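Local coordinates for hypothetical protein PH1789 (Pyrococcus horikoshii, PDB 1WR2) that is of unknown function but belongs to the ATP-grasp family of mixed alpha/beta proteins, its chain built around two antiparallel sheets with flanking helices, at residues Arg7-Val12 against Lys26-Ala31; Tyr51-Gly56 against Lys82-Leu87; Ile187-Asp192 against Glu223-Val228; Ser198-Asp203 against Lys209-Asn214. All blocks are in the same frame, centred on the assembly; numbering follows the deposited sequence.

Contact 1. Residues Arg7-Val12 against Lys26-Ala31; sequences RVIEEV and KQVLKA
Val-8 and Gln-27 meet at the centre of this helix-to-helix contact, their side chains crossing at about a right angle. The evidence lies in both methyls: with CG1 anti to the backbone N (chi1 -173°), Val-8 spreads them over the glutamine, CG2 4.0 Å from Gln-27 CB and CG1 4.1 Å from Gln-27 CD. Beside this pair Ile-9 CG1 touches Val-28 CG2 at 4.2 Å, again at about a right angle. The axes of segments 7-12 and 26-30 run nearly antiparallel, at 158°, and come within 9.9 Å of each other; no hydrogen bond joins the two segments. Val-8, Ile-9 and Val-28 are buried, and they form the tight side. The loose side begins at Arg-7, which is exposed and only borders Gln-27; its NH2 makes a weak hydrogen bond, part of a salt bridge, to Glu-11 OE2 at 3.3 Å, one turn along the same helix. Beneath the packed side lies the six-stranded sheet: Val-8 and Val-28 both rest on Met-20 of strand 19-20, while Ile-9 reaches Leu-234 and Val-28 reaches Ile-232, both on strand 225-234.

Contact 2. Residues Tyr51-Gly56 against Lys82-Leu87; sequences YAKEIG and KNEEEL
Ala-52 CB and Leu-87 CD1 stand 3.5 Å apart, closer than two carbons normally pack, and they make the apolar half of this contact. Leu-87 gets there by placing CG anti to its backbone N (chi1 -168°), which carries one methyl across to helix 45-55. The same side chain also lies against Leu-45, Ala-48 and Leu-49 of that helix and against Ile-81, so the alanine is one of several apolar neighbours of Leu-87; Tyr-57 touches Ala-52, Glu-84 and Leu-87 alike. The polar half is looser. Glu-84 swings its CG away from the backbone N (chi1 -176°) and stays extended, which brings its carboxylate to the equally extended Lys-53. The two chains pass at a slant, and what touches is the lysine's CE, 3.8 Å from Glu-84 OE1. Lys-53 NZ stays 4.3 Å from Glu-84 OE1, too far for a salt bridge, so any attraction is only general. Helix 84-101 is fixed at its start by Asn-83, the N-cap residue, whose OD1 accepts from Glu-86 N at 2.9 Å with an N-H...O angle of 167°. Glu-86 reaches back in turn, its OE1 taking Lys-82 N at 2.9 Å from above the carboxylate plane. At the other helix's end Gly-56, with positive phi, lets the chain leave. Two helices packed together beside the four-stranded antiparallel sheet, as Leu-87 on strand 77-81 and Tyr-51 on strand 40-42 attest, are consistent with the smaller alpha/beta lobe of an ATP-grasp fold.

Contact 3. Residues Ile187-Asp192 against Glu223-Val228; sequences IDAIVD and EGAVIV
Ala-189 of the helix presses its single methyl onto the backbone of Gly-224, and this one group carries nearly the whole contact. Traced outward, the side chain starts and finishes at CB, whose bond from CA points at the other segment. CB first meets Gly-224 CA at 3.7 Å and, almost as close, Gly-224 C at 3.8 Å, so the methyl lies along the glycine main chain. Next comes the peptide that follows: the distance from Ala-189 CB to Ala-225 N is 4.1 Å. The last partner is another methyl, Ala-225 CB, 4.4 Å from Ala-189 CB. Such small groups allow a close approach of the two backbones, with Ala-189 CA and Gly-224 CA only 5.0 Å apart. Gly-224 turns its bare CA to the methyl, and its positive phi (53°) is a conformation that favours glycine. No hydrogen bond crosses directly between the segments, yet a third residue ties them: Asp-186, just before the helix, accepts from Ala-189 N with OD1 and from Gly-224 N with OD2. One carboxylate thus holds both sides of the methyl contact. None of the three touching residues is fully buried, which makes this a surface contact, while on the same helix Ile-190 and Val-191 pack on helix 160-168. The second segment leads from the turn into strand 225-234, where Val-226 is backbone hydrogen-bonded with Phe-217 of strand 208-218. The arrangement is therefore a helix start set against the connection of a beta hairpin, formed by strands 208-218 and 225-234 within the ATP-grasp fold.

Contact 4. Residues Ser198-Asp203 against Lys209-Asn214; sequences SKLVDD and KEMDLN
A helix followed by a strand that turns back beneath it forms this contact: the last turn of helix 187-203 lies over the beginning of strand 208-218 in the six-stranded antiparallel sheet, with a short connection between. Of residues 209-214, Met-211 is the one that reaches the helix. Its chain bends at the last torsion (chi3 -81°), which turns the methyl aside after the sulfur has reached the helix. SD is 3.9 Å from Val-201 CG2 and 4.1 Å from Leu-200 CD2, so it touches two consecutive helix residues; the terminal CE lies 4.2 Å from the same Leu-200 CD2. Val-201 and Met-211 lie alongside one another, pointing opposite ways, whereas Leu-200 meets the methionine at a slant. All three are buried, and the contact is apolar throughout, the backbones being well separated at 9.0 Å between the CA atoms of Val-201 and Glu-210. No charge pair crosses the contact: Lys-199 NZ bonds to the syn lone pair of Asp-203 OD1 at 2.8 Å, Lys-209 NZ makes a weak salt bridge to Glu-210 OE1, and Glu-210 OE2 also pairs with Arg-231. A classic beta bulge lies at Lys-209 and Glu-210, both facing Ile-233, and the CB of Glu-210 points away from the helix. Around the methionine the core is completed by Val-126 of strand 120-129 and Ile-232 of strand 225-234, while Leu-29 of helix 22-30 packs against both Met-211 and Leu-200.

In the fold
Contacts 1 and 4 are the buried pair, and they share a core: Leu-29, from the helix of contact 1, also packs on the strand of contact 4, with Leu-29 CD1 3.7 Å from Leu-213 CD2. Contact 3 sits at the surface, although it uses the same helix 187-203 as contact 4 and the neighbouring strand of one sheet; Ile-227 and Leu-213 join the two. Contact 2 stands apart beside the other sheet, its centre about 32 Å from that of contact 4. Chemistry follows place: mainly apolar side chains in the core, with a glutamine and an arginine edging contact 1, small residues and a shared carboxylate at the surface, and a mixed apolar and charged pairing in the partly buried contact 2.

Contact 1. Residues Arg7-Val12 against Lys26-Ala31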
loop_
_atom_site.group_PDB
_atom_site.type_symbol
_atom_site.label_atom_id
_atom_site.label_comp_id
_atom_site.label_asym_id
_atom_site.label_seq_id
_atom_site.Cartn_x
_atom_site.Cartn_y
_atom_site.Cartn_z
ATOM N N ARG A 7 -10.570 6.469 13.443
ATOM C CA ARG A 7 -9.775 7.436 14.189
ATOM C C ARG A 7 -8.733 8.077 13.277
ATOM O O ARG A 7 -8.660 9.302 13.160
ATOM C CB ARG A 7 -9.076 6.740 15.356
ATOM C CG ARG A 7 -8.698 7.664 16.508
ATOM C CD ARG A 7 -7.376 7.242 17.118
ATOM N NE ARG A 7 -6.261 7.673 16.279
ATOM C CZ ARG A 7 -5.026 7.188 16.360
ATOM N NH1 ARG A 7 -4.741 6.241 17.243
ATOM N NH2 ARG A 7 -4.076 7.656 15.562
ATOM N N VAL A 8 -7.932 7.240 12.627
ATOM C CA VAL A 8 -6.900 7.728 11.725
ATOM C C VAL A 8 -7.546 8.532 10.601
ATOM O O VAL A 8 -7.044 9.588 10.216
ATOM C CB VAL A 8 -6.085 6.555 11.130
ATOM C CG1 VAL A 8 -4.916 7.088 10.320
ATOM C CG2 VAL A 8 -5.586 5.653 12.249
ATOM N N ILE A 9 -8.667 8.038 10.081
ATOM C CA ILE A 9 -9.374 8.733 9.010
ATOM C C ILE A 9 -9.857 10.111 9.469
ATOM O O ILE A 9 -9.573 11.125 8.826
ATOM C CB ILE A 9 -10.582 7.907 8.513
ATOM C CG1 ILE A 9 -10.087 6.676 7.748
ATOM C CG2 ILE A 9 -11.467 8.759 7.626
ATOM C CD1 ILE A 9 -11.189 5.743 7.289
ATOM N N GLU A 10 -10.588 10.148 10.579
ATOM C CA GLU A 10 -11.095 11.412 11.111
ATOM C C GLU A 10 -9.962 12.418 11.288
ATOM O O GLU A 10 -10.063 13.574 10.866
ATOM C CB GLU A 10 -11.786 11.189 12.461
ATOM C CG GLU A 10 -13.189 10.598 12.385
ATOM C CD GLU A 10 -14.140 11.439 11.542
ATOM O OE1 GLU A 10 -14.016 12.684 11.555
ATOM O OE2 GLU A 10 -15.022 10.857 10.875
ATOM N N GLU A 11 -8.882 11.963 11.914
ATOM C CA GLU A 11 -7.714 12.799 12.170
ATOM C C GLU A 11 -7.231 13.501 10.903
ATOM O O GLU A 11 -6.940 14.699 10.916
ATOM C CB GLU A 11 -6.593 11.938 12.759
ATOM C CG GLU A 11 -5.365 12.712 13.222
ATOM C CD GLU A 11 -4.397 11.850 14.024
ATOM O OE1 GLU A 11 -3.336 12.369 14.437
ATOM O OE2 GLU A 11 -4.697 10.655 14.243
ATOM N N VAL A 12 -7.153 12.749 9.810
ATOM C CA VAL A 12 -6.710 13.294 8.537
ATOM C C VAL A 12 -7.696 14.333 8.017
ATOM O O VAL A 12 -7.302 15.420 7.588
ATOM C CB VAL A 12 -6.555 12.171 7.483
ATOM C CG1 VAL A 12 -6.216 12.763 6.130
ATOM C CG2 VAL A 12 -5.466 11.200 7.922
ATOM N N LYS A 26 -1.736 2.642 5.687
ATOM C CA LYS A 26 -1.399 1.350 6.273
ATOM C C LYS A 26 -1.969 1.125 7.669
ATOM O O LYS A 26 -2.233 -0.014 8.057
ATOM C CB LYS A 26 0.110 1.149 6.258
ATOM C CG LYS A 26 0.628 0.869 4.858
ATOM C CD LYS A 26 2.136 0.806 4.834
ATOM C CE LYS A 26 2.654 0.389 3.470
ATOM N NZ LYS A 26 4.151 0.403 3.475
ATOM N N GLN A 27 -2.159 2.200 8.423
ATOM C CA GLN A 27 -2.758 2.088 9.744
ATOM C C GLN A 27 -4.194 1.605 9.536
ATOM O O GLN A 27 -4.696 0.777 10.288
ATOM C CB GLN A 27 -2.762 3.445 10.448
ATOM C CG GLN A 27 -1.423 3.834 11.066
ATOM C CD GLN A 27 -1.429 5.253 11.606
ATOM O OE1 GLN A 27 -1.254 6.218 10.858
ATOM N NE2 GLN A 27 -1.655 5.390 12.906
ATOM N N VAL A 28 -4.856 2.131 8.508
ATOM C CA VAL A 28 -6.223 1.713 8.218
ATOM C C VAL A 28 -6.212 0.233 7.834
ATOM O O VAL A 28 -7.044 -0.553 8.297
ATOM C CB VAL A 28 -6.824 2.528 7.059
ATOM C CG1 VAL A 28 -8.196 1.980 6.690
ATOM C CG2 VAL A 28 -6.930 3.992 7.457
ATOM N N LEU A 29 -5.251 -0.145 7.000
ATOM C CA LEU A 29 -5.134 -1.519 6.551
ATOM C C LEU A 29 -4.881 -2.479 7.712
ATOM O O LEU A 29 -5.550 -3.507 7.822
ATOM C CB LEU A 29 -4.026 -1.640 5.501
ATOM C CG LEU A 29 -4.199 -0.756 4.251
ATOM C CD1 LEU A 29 -3.096 -1.069 3.247
ATOM C CD2 LEU A 29 -5.551 -1.002 3.612
ATOM N N LYS A 30 -3.932 -2.144 8.581
ATOM C CA LYS A 30 -3.629 -2.998 9.724
ATOM C C LYS A 30 -4.834 -3.176 10.648
ATOM O O LYS A 30 -5.040 -4.255 11.207
ATOM C CB LYS A 30 -2.449 -2.430 10.525
ATOM C CG LYS A 30 -1.102 -2.583 9.831
ATOM C CD LYS A 30 0.063 -2.156 10.722
ATOM C CE LYS A 30 0.026 -0.673 11.029
ATOM N NZ LYS A 30 1.220 -0.267 11.817
ATOM N N ALA A 31 -5.626 -2.120 10.802
ATOM C CA ALA A 31 -6.802 -2.157 11.662
ATOM C C ALA A 31 -7.774 -3.243 11.216
ATOM O O ALA A 31 -8.658 -3.647 11.977
ATOM C CB ALA A 31 -7.495 -0.798 11.655
#

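Contact 2. Residues Tyr51-Gly56 against Lys82-Leu87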
loop_
_atom_site.group_PDB
_atom_site.type_symbol
_atom_site.label_atom_id
_atom_site.label_comp_id
_atom_site.label_asym_id
_atom_site.label_seq_id
_atom_site.Cartn_x
_atom_site.Cartn_y
_atom_site.Cartn_z
ATOM N N TYR A 51 15.535 3.272 14.467
ATOM C CA TYR A 51 14.572 2.348 13.867
ATOM C C TYR A 51 15.244 1.394 12.885
ATOM O O TYR A 51 14.859 0.230 12.783
ATOM C CB TYR A 51 13.463 3.110 13.134
ATOM C CG TYR A 51 12.549 3.930 14.024
ATOM C CD1 TYR A 51 12.046 3.406 15.212
ATOM C CD2 TYR A 51 12.143 5.211 13.646
ATOM C CE1 TYR A 51 11.153 4.137 16.004
ATOM C CE2 TYR A 51 11.252 5.950 14.426
ATOM C CZ TYR A 51 10.760 5.406 15.603
ATOM O OH TYR A 51 9.866 6.120 16.372
ATOM N N ALA A 52 16.240 1.892 12.157
ATOM C CA ALA A 52 16.956 1.065 11.193
ATOM C C ALA A 52 17.621 -0.087 11.933
ATOM O O ALA A 52 17.496 -1.248 11.537
ATOM C CB ALA A 52 18.002 1.889 10.465
ATOM N N LYS A 53 18.333 0.241 13.007
ATOM C CA LYS A 53 19.002 -0.783 13.807
ATOM C C LYS A 53 17.957 -1.728 14.378
ATOM O O LYS A 53 18.175 -2.935 14.483
ATOM C CB LYS A 53 19.787 -0.151 14.957
ATOM C CG LYS A 53 21.084 0.514 14.542
ATOM C CD LYS A 53 21.924 0.854 15.764
ATOM C CE LYS A 53 23.309 1.333 15.368
ATOM N NZ LYS A 53 24.146 1.624 16.557
ATOM N N GLU A 54 16.813 -1.160 14.737
ATOM C CA GLU A 54 15.720 -1.927 15.310
ATOM C C GLU A 54 15.200 -3.003 14.361
ATOM O O GLU A 54 15.205 -4.183 14.703
ATOM C CB GLU A 54 14.584 -0.982 15.707
ATOM C CG GLU A 54 14.101 -1.161 17.137
ATOM C CD GLU A 54 13.109 -0.088 17.558
ATOM O OE1 GLU A 54 13.493 1.101 17.589
ATOM O OE2 GLU A 54 11.947 -0.435 17.858
ATOM N N ILE A 55 14.759 -2.607 13.169
ATOM C CA ILE A 55 14.235 -3.577 12.218
ATOM C C ILE A 55 15.320 -4.307 11.431
ATOM O O ILE A 55 15.044 -5.321 10.790
ATOM C CB ILE A 55 13.241 -2.924 11.230
ATOM C CG1 ILE A 55 13.962 -1.938 10.317
ATOM C CG2 ILE A 55 12.138 -2.212 12.005
ATOM C CD1 ILE A 55 13.054 -1.339 9.266
ATOM N N GLY A 56 16.548 -3.788 11.488
ATOM C CA GLY A 56 17.666 -4.415 10.798
ATOM C C GLY A 56 17.892 -4.015 9.348
ATOM O O GLY A 56 16.947 -3.931 8.563
ATOM N N LYS A 82 22.215 -0.177 3.031
ATOM C CA LYS A 82 22.936 -1.178 3.806
ATOM C C LYS A 82 23.506 -0.791 5.163
ATOM O O LYS A 82 23.722 -1.663 6.007
ATOM C CB LYS A 82 24.048 -1.775 2.943
ATOM C CG LYS A 82 23.567 -2.245 1.576
ATOM C CD LYS A 82 24.573 -3.151 0.875
ATOM C CE LYS A 82 25.961 -2.523 0.789
ATOM N NZ LYS A 82 26.655 -2.517 2.115
ATOM N N ASN A 83 23.747 0.492 5.395
ATOM C CA ASN A 83 24.314 0.895 6.673
ATOM C C ASN A 83 23.968 2.311 7.104
ATOM O O ASN A 83 23.291 3.051 6.391
ATOM C CB ASN A 83 25.834 0.741 6.629
ATOM C CG ASN A 83 26.462 1.550 5.513
ATOM O OD1 ASN A 83 26.329 2.778 5.471
ATOM N ND2 ASN A 83 27.146 0.867 4.596
ATOM N N GLU A 84 24.476 2.682 8.273
ATOM C CA GLU A 84 24.229 3.989 8.864
ATOM C C GLU A 84 24.747 5.185 8.060
ATOM O O GLU A 84 24.088 6.221 8.001
ATOM C CB GLU A 84 24.810 4.008 10.279
ATOM C CG GLU A 84 24.542 5.282 11.055
ATOM C CD GLU A 84 24.843 5.131 12.536
ATOM O OE1 GLU A 84 24.167 4.308 13.200
ATOM O OE2 GLU A 84 25.753 5.835 13.032
ATOM N N GLU A 85 25.919 5.050 7.446
ATOM C CA GLU A 85 26.490 6.140 6.654
ATOM C C GLU A 85 25.627 6.397 5.427
ATOM O O GLU A 85 25.347 7.544 5.078
ATOM C CB GLU A 85 27.916 5.798 6.207
ATOM C CG GLU A 85 28.920 5.586 7.343
ATOM C CD GLU A 85 28.589 4.385 8.219
ATOM O OE1 GLU A 85 28.381 3.285 7.665
ATOM O OE2 GLU A 85 28.542 4.539 9.461
ATOM N N GLU A 86 25.213 5.321 4.773
ATOM C CA GLU A 86 24.375 5.421 3.589
ATOM C C GLU A 86 22.980 5.956 3.929
ATOM O O GLU A 86 22.372 6.668 3.132
ATOM C CB GLU A 86 24.277 4.051 2.908
ATOM C CG GLU A 86 23.136 3.919 1.913
ATOM C CD GLU A 86 23.343 2.789 0.918
ATOM O OE1 GLU A 86 23.731 1.673 1.339
ATOM O OE2 GLU A 86 23.104 3.024 -0.290
ATOM N N LEU A 87 22.478 5.616 5.114
ATOM C CA LEU A 87 21.161 6.085 5.539
ATOM C C LEU A 87 21.211 7.595 5.755
ATOM O O LEU A 87 20.267 8.304 5.422
ATOM C CB LEU A 87 20.728 5.370 6.835
ATOM C CG LEU A 87 19.264 5.509 7.283
ATOM C CD1 LEU A 87 18.893 4.369 8.231
ATOM C CD2 LEU A 87 19.057 6.847 7.955
#

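Contact 3. Residues Ile187-Asp192 against Glu223-Val228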
loop_
_atom_site.group_PDB
_atom_site.type_symbol
_atom_site.label_atom_id
_atom_site.label_comp_id
_atom_site.label_asym_id
_atom_site.label_seq_id
_atom_site.Cartn_x
_atom_site.Cartn_y
_atom_site.Cartn_z
ATOM N N ILE A 187 -2.801 -18.477 -3.432
ATOM C CA ILE A 187 -4.126 -17.986 -3.798
ATOM C C ILE A 187 -5.001 -17.661 -2.599
ATOM O O ILE A 187 -5.657 -16.620 -2.566
ATOM C CB ILE A 187 -4.881 -19.017 -4.659
ATOM C CG1 ILE A 187 -4.034 -19.399 -5.876
ATOM C CG2 ILE A 187 -6.225 -18.449 -5.092
ATOM C CD1 ILE A 187 -3.658 -18.238 -6.749
ATOM N N ASP A 188 -5.025 -18.565 -1.625
ATOM C CA ASP A 188 -5.827 -18.373 -0.418
ATOM C C ASP A 188 -5.470 -17.065 0.283
ATOM O O ASP A 188 -6.327 -16.402 0.877
ATOM C CB ASP A 188 -5.614 -19.550 0.536
ATOM C CG ASP A 188 -6.196 -20.844 -0.002
ATOM O OD1 ASP A 188 -5.869 -21.222 -1.147
ATOM O OD2 ASP A 188 -6.980 -21.486 0.726
ATOM N N ALA A 189 -4.195 -16.704 0.219
ATOM C CA ALA A 189 -3.732 -15.471 0.830
ATOM C C ALA A 189 -4.348 -14.303 0.059
ATOM O O ALA A 189 -4.773 -13.308 0.642
ATOM C CB ALA A 189 -2.211 -15.401 0.778
ATOM N N ILE A 190 -4.405 -14.429 -1.259
ATOM C CA ILE A 190 -4.995 -13.365 -2.059
ATOM C C ILE A 190 -6.475 -13.261 -1.734
ATOM O O ILE A 190 -7.006 -12.169 -1.567
ATOM C CB ILE A 190 -4.832 -13.624 -3.554
ATOM C CG1 ILE A 190 -3.348 -13.778 -3.889
ATOM C CG2 ILE A 190 -5.440 -12.468 -4.338
ATOM C CD1 ILE A 190 -3.074 -14.147 -5.321
ATOM N N VAL A 191 -7.143 -14.407 -1.646
ATOM C CA VAL A 191 -8.564 -14.425 -1.334
ATOM C C VAL A 191 -8.830 -13.730 -0.003
ATOM O O VAL A 191 -9.803 -12.989 0.140
ATOM C CB VAL A 191 -9.091 -15.874 -1.259
ATOM C CG1 VAL A 191 -10.495 -15.891 -0.691
ATOM C CG2 VAL A 191 -9.068 -16.501 -2.643
ATOM N N ASP A 192 -7.962 -13.972 0.973
ATOM C CA ASP A 192 -8.118 -13.359 2.283
ATOM C C ASP A 192 -7.966 -11.833 2.196
ATOM O O ASP A 192 -8.717 -11.094 2.840
ATOM C CB ASP A 192 -7.099 -13.942 3.268
ATOM C CG ASP A 192 -7.340 -13.481 4.700
ATOM O OD1 ASP A 192 -8.451 -13.717 5.227
ATOM O OD2 ASP A 192 -6.419 -12.885 5.294
ATOM N N GLU A 223 2.533 -19.575 2.317
ATOM C CA GLU A 223 3.398 -18.589 2.956
ATOM C C GLU A 223 2.929 -17.140 2.819
ATOM O O GLU A 223 3.733 -16.206 2.841
ATOM C CB GLU A 223 4.835 -18.750 2.459
ATOM C CG GLU A 223 5.014 -18.636 0.972
ATOM C CD GLU A 223 6.316 -19.255 0.507
ATOM O OE1 GLU A 223 6.689 -19.054 -0.667
ATOM O OE2 GLU A 223 6.965 -19.952 1.316
ATOM N N GLY A 224 1.616 -16.978 2.684
ATOM C CA GLY A 224 0.994 -15.666 2.596
ATOM C C GLY A 224 1.458 -14.633 1.584
ATOM O O GLY A 224 1.999 -14.951 0.524
ATOM N N ALA A 225 1.217 -13.371 1.927
ATOM C CA ALA A 225 1.582 -12.244 1.078
ATOM C C ALA A 225 1.896 -11.029 1.942
ATOM O O ALA A 225 1.713 -11.061 3.161
ATOM C CB ALA A 225 0.438 -11.926 0.130
ATOM N N VAL A 226 2.356 -9.955 1.307
ATOM C CA VAL A 226 2.694 -8.737 2.031
ATOM C C VAL A 226 2.400 -7.484 1.200
ATOM O O VAL A 226 2.674 -7.439 0.002
ATOM C CB VAL A 226 4.186 -8.750 2.454
ATOM C CG1 VAL A 226 5.086 -8.656 1.234
ATOM C CG2 VAL A 226 4.461 -7.627 3.427
ATOM N N ILE A 227 1.822 -6.478 1.848
ATOM C CA ILE A 227 1.486 -5.211 1.200
ATOM C C ILE A 227 2.699 -4.284 1.272
ATOM O O ILE A 227 3.188 -3.978 2.357
ATOM C CB ILE A 227 0.296 -4.549 1.907
ATOM C CG1 ILE A 227 -0.936 -5.450 1.783
ATOM C CG2 ILE A 227 0.038 -3.173 1.328
ATOM C CD1 ILE A 227 -2.079 -5.059 2.709
ATOM N N VAL A 228 3.179 -3.833 0.121
ATOM C CA VAL A 228 4.351 -2.973 0.084
ATOM C C VAL A 228 4.065 -1.478 0.144
ATOM O O VAL A 228 4.801 -0.723 0.785
ATOM C CB VAL A 228 5.203 -3.297 -1.158
ATOM C CG1 VAL A 228 6.461 -2.441 -1.180
ATOM C CG2 VAL A 228 5.565 -4.777 -1.142
#

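Contact 4. Residues Ser198-Asp203 against Lys209-Asn214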
loop_
_atom_site.group_PDB
_atom_site.type_symbol
_atom_site.label_atom_id
_atom_site.label_comp_id
_atom_site.label_asym_id
_atom_site.label_seq_id
_atom_site.Cartn_x
_atom_site.Cartn_y
_atom_site.Cartn_z
ATOM N N SER A 198 -12.631 -5.805 1.137
ATOM C CA SER A 198 -14.066 -5.686 0.908
ATOM C C SER A 198 -14.766 -5.253 2.197
ATOM O O SER A 198 -15.627 -4.380 2.183
ATOM C CB SER A 198 -14.623 -7.037 0.431
ATOM O OG SER A 198 -16.022 -6.994 0.220
ATOM N N LYS A 199 -14.378 -5.877 3.306
ATOM C CA LYS A 199 -14.943 -5.584 4.624
ATOM C C LYS A 199 -14.607 -4.152 5.025
ATOM O O LYS A 199 -15.479 -3.376 5.430
ATOM C CB LYS A 199 -14.373 -6.577 5.648
ATOM C CG LYS A 199 -14.662 -6.248 7.108
ATOM C CD LYS A 199 -16.156 -6.122 7.384
ATOM C CE LYS A 199 -16.413 -5.805 8.855
ATOM N NZ LYS A 199 -17.848 -5.525 9.117
ATOM N N LEU A 200 -13.332 -3.812 4.895
ATOM C CA LEU A 200 -12.836 -2.482 5.220
ATOM C C LEU A 200 -13.603 -1.409 4.444
ATOM O O LEU A 200 -14.070 -0.425 5.022
ATOM C CB LEU A 200 -11.333 -2.417 4.889
ATOM C CG LEU A 200 -10.478 -1.178 5.184
ATOM C CD1 LEU A 200 -9.023 -1.567 5.060
ATOM C CD2 LEU A 200 -10.799 -0.041 4.230
ATOM N N VAL A 201 -13.745 -1.611 3.137
ATOM C CA VAL A 201 -14.447 -0.649 2.290
ATOM C C VAL A 201 -15.945 -0.578 2.588
ATOM O O VAL A 201 -16.531 0.510 2.604
ATOM C CB VAL A 201 -14.237 -0.984 0.799
ATOM C CG1 VAL A 201 -14.980 0.019 -0.082
ATOM C CG2 VAL A 201 -12.743 -0.972 0.486
ATOM N N ASP A 202 -16.563 -1.730 2.819
ATOM C CA ASP A 202 -17.991 -1.760 3.120
ATOM C C ASP A 202 -18.228 -0.974 4.420
ATOM O O ASP A 202 -19.113 -0.126 4.496
ATOM C CB ASP A 202 -18.452 -3.218 3.243
ATOM C CG ASP A 202 -19.970 -3.361 3.276
ATOM O OD1 ASP A 202 -20.662 -2.630 2.544
ATOM O OD2 ASP A 202 -20.467 -4.226 4.023
ATOM N N ASP A 203 -17.409 -1.239 5.432
ATOM C CA ASP A 203 -17.515 -0.547 6.714
ATOM C C ASP A 203 -17.335 0.953 6.581
ATOM O O ASP A 203 -18.093 1.741 7.153
ATOM C CB ASP A 203 -16.449 -1.055 7.677
ATOM C CG ASP A 203 -16.859 -2.309 8.382
ATOM O OD1 ASP A 203 -17.856 -2.932 7.960
ATOM O OD2 ASP A 203 -16.178 -2.673 9.357
ATOM N N LYS A 209 -13.185 7.204 -0.789
ATOM C CA LYS A 209 -13.594 7.433 -2.172
ATOM C C LYS A 209 -12.949 6.333 -3.012
ATOM O O LYS A 209 -13.624 5.634 -3.773
ATOM C CB LYS A 209 -13.106 8.803 -2.642
ATOM C CG LYS A 209 -13.453 9.154 -4.077
ATOM C CD LYS A 209 -12.940 10.559 -4.415
ATOM C CE LYS A 209 -13.329 10.995 -5.824
ATOM N NZ LYS A 209 -12.694 10.137 -6.859
ATOM N N GLU A 210 -11.633 6.184 -2.867
ATOM C CA GLU A 210 -10.898 5.161 -3.598
ATOM C C GLU A 210 -9.608 4.775 -2.887
ATOM O O GLU A 210 -9.136 5.479 -1.999
ATOM C CB GLU A 210 -10.602 5.630 -5.029
ATOM C CG GLU A 210 -10.002 7.018 -5.128
ATOM C CD GLU A 210 -9.840 7.477 -6.561
ATOM O OE1 GLU A 210 -10.837 7.463 -7.316
ATOM O OE2 GLU A 210 -8.714 7.859 -6.933
ATOM N N MET A 211 -9.045 3.637 -3.268
ATOM C CA MET A 211 -7.809 3.193 -2.650
ATOM C C MET A 211 -7.211 2.038 -3.431
ATOM O O MET A 211 -7.798 1.531 -4.385
ATOM C CB MET A 211 -8.077 2.732 -1.213
ATOM C CG MET A 211 -8.868 1.427 -1.133
ATOM S SD MET A 211 -9.396 0.963 0.531
ATOM C CE MET A 211 -7.934 0.231 1.183
ATOM N N ASP A 212 -6.025 1.629 -3.021
ATOM C CA ASP A 212 -5.388 0.490 -3.638
ATOM C C ASP A 212 -4.271 0.011 -2.753
ATOM O O ASP A 212 -3.859 0.701 -1.816
ATOM C CB ASP A 212 -4.854 0.820 -5.036
ATOM C CG ASP A 212 -3.761 1.858 -5.017
ATOM O OD1 ASP A 212 -2.739 1.648 -4.324
ATOM O OD2 ASP A 212 -3.924 2.885 -5.705
ATOM N N LEU A 213 -3.839 -1.211 -3.028
ATOM C CA LEU A 213 -2.742 -1.835 -2.324
ATOM C C LEU A 213 -1.860 -2.107 -3.527
ATOM O O LEU A 213 -2.192 -2.955 -4.356
ATOM C CB LEU A 213 -3.179 -3.151 -1.685
ATOM C CG LEU A 213 -4.475 -3.252 -0.880
ATOM C CD1 LEU A 213 -4.394 -4.517 -0.053
ATOM C CD2 LEU A 213 -4.686 -2.050 0.015
ATOM N N ASN A 214 -0.754 -1.376 -3.630
ATOM C CA ASN A 214 0.136 -1.501 -4.775
ATOM C C ASN A 214 1.496 -0.908 -4.429
ATOM O O ASN A 214 1.615 0.296 -4.199
ATOM C CB ASN A 214 -0.493 -0.759 -5.957
ATOM C CG ASN A 214 0.358 -0.812 -7.222
ATOM O OD1 ASN A 214 1.406 -1.444 -7.255
ATOM N ND2 ASN A 214 -0.105 -0.144 -8.270
#